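Local atomic coordinates of lactococcal phage P2 ORF15 (PDB entry 2WZP), a protein that probably forms the distal tail (Dit) component of the phage baseplate, a hub to which other baseplate proteins attach. Residues Tyr207-Asp211 with Ile212-Ser216. Numbering follows the deposited sequence.
Sequences YGESD and IDRLS
R214 folds back over the carbonyl of D211 and reaches on to E209, a local example of an arginine tying the start of a 3-10 turn to the extended chain that leads into it. The turn, 212-215, lies in the long excursion between strands 195-196 and 218-220 of the Dit C-terminal domain. Its first backbone bond runs from R214 N to D211 O at 3.1 Å. The same oxygen takes R214 NE at 3.0 Å, with an N-H...O angle of 145°. The two donors approach from opposite faces of the carbonyl plane, neither on a lone pair, while D211 O lies nearly in the guanidinium plane. A bend at chi3 (120°) helps turn the guanidinium back towards the preceding chain. Its NH2 then meets E209 OE1 in a salt bridge of 2.5 Å, the carboxylate and guanidinium being nearly coplanar; the hydrogen-bond component is weak.

This buried side is completed by the chain of another protein, whose basic and polar side chains engage E209 OE2 and whose backbone accepts from R214 NH1; with further bonds from G208 and S210, the excursion probably helps hold a neighbouring baseplate protein. The stem of E209 also meets I212, whose CD1 lies 3.7 Å from E209 CG, the two side chains crossing at about a right angle; an aromatic side chain of another protein's chain packs on I212.

The D211 side is looser and more exposed. Its CG stands anti to the backbone N (chi1 -166°), which leaves OD2 beside R214 CB at 3.7 Å but 5.0 Å from R214 NE; this oxygen forms its salt bridge with R217 instead. D213 OD2 forms a salt bridge with K174 NZ. At the far end of the turn, S216 OG donates to D213 O at 2.7 Å, in the carbonyl plane and on a lone pair.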
# COMPACT_ATOMS: atom_id res chain seq x y z
N TYR M 207 -79.58 -4.43 21.04
CA TYR M 207 -79.84 -5.42 19.97
C TYR M 207 -78.55 -6.06 19.48
O TYR M 207 -78.51 -7.26 19.20
CB TYR M 207 -80.59 -4.77 18.78
CG TYR M 207 -79.69 -4.05 17.79
CD1 TYR M 207 -79.25 -4.68 16.63
CD2 TYR M 207 -79.21 -2.77 18.06
CE1 TYR M 207 -78.37 -4.05 15.75
CE2 TYR M 207 -78.33 -2.13 17.19
CZ TYR M 207 -77.92 -2.77 16.03
OH TYR M 207 -77.10 -2.12 15.15
N GLY M 208 -77.53 -5.24 19.35
CA GLY M 208 -76.26 -5.61 18.78
C GLY M 208 -75.38 -4.40 18.76
O GLY M 208 -75.56 -3.49 19.56
N GLU M 209 -74.41 -4.41 17.87
CA GLU M 209 -73.42 -3.34 17.70
C GLU M 209 -73.43 -2.87 16.26
O GLU M 209 -73.70 -3.66 15.35
CB GLU M 209 -71.99 -3.85 18.02
CG GLU M 209 -71.78 -4.43 19.40
CD GLU M 209 -70.69 -3.82 20.25
OE1 GLU M 209 -69.70 -3.30 19.68
OE2 GLU M 209 -70.82 -3.88 21.50
N SER M 210 -73.13 -1.60 16.04
CA SER M 210 -73.04 -1.13 14.65
C SER M 210 -71.70 -1.67 14.15
O SER M 210 -70.70 -1.65 14.90
CB SER M 210 -73.15 0.39 14.55
OG SER M 210 -72.07 0.98 15.23
N ASP M 211 -71.71 -2.30 12.95
CA ASP M 211 -70.56 -2.96 12.34
C ASP M 211 -69.99 -4.08 13.24
O ASP M 211 -68.79 -4.09 13.53
CB ASP M 211 -69.52 -1.92 11.91
CG ASP M 211 -68.42 -2.39 10.96
OD1 ASP M 211 -68.65 -3.38 10.22
OD2 ASP M 211 -67.36 -1.70 10.89
N ILE M 212 -70.86 -5.05 13.68
CA ILE M 212 -70.44 -6.20 14.51
C ILE M 212 -69.42 -7.06 13.72
O ILE M 212 -68.55 -7.74 14.27
CB ILE M 212 -71.68 -7.01 14.98
CG1 ILE M 212 -71.34 -8.05 16.07
CG2 ILE M 212 -72.44 -7.66 13.82
CD1 ILE M 212 -71.02 -7.51 17.43
N ASP M 213 -69.52 -6.93 12.41
CA ASP M 213 -68.74 -7.59 11.40
C ASP M 213 -67.28 -7.25 11.51
O ASP M 213 -66.44 -8.10 11.22
CB ASP M 213 -69.27 -7.20 10.05
CG ASP M 213 -69.17 -8.32 9.07
OD1 ASP M 213 -68.40 -8.16 8.07
OD2 ASP M 213 -69.81 -9.37 9.31
N ARG M 214 -66.95 -6.07 12.00
CA ARG M 214 -65.56 -5.65 12.18
C ARG M 214 -64.75 -6.66 13.01
O ARG M 214 -63.54 -6.71 12.87
CB ARG M 214 -65.49 -4.23 12.77
CG ARG M 214 -65.46 -4.18 14.28
CD ARG M 214 -65.88 -2.86 14.85
NE ARG M 214 -67.04 -3.07 15.70
CZ ARG M 214 -67.02 -2.91 17.01
NH1 ARG M 214 -65.92 -2.49 17.61
NH2 ARG M 214 -68.09 -3.15 17.72
N LEU M 215 -65.41 -7.46 13.86
CA LEU M 215 -64.79 -8.46 14.75
C LEU M 215 -64.33 -9.73 14.00
O LEU M 215 -63.60 -10.55 14.56
CB LEU M 215 -65.74 -8.79 15.94
CG LEU M 215 -66.25 -7.63 16.81
CD1 LEU M 215 -67.22 -8.12 17.84
CD2 LEU M 215 -65.13 -6.93 17.53
N SER M 216 -64.77 -9.88 12.74
CA SER M 216 -64.42 -11.01 11.87
C SER M 216 -63.43 -10.56 10.79
O SER M 216 -63.09 -11.34 9.91
CB SER M 216 -65.69 -11.55 11.20
OG SER M 216 -66.18 -10.62 10.24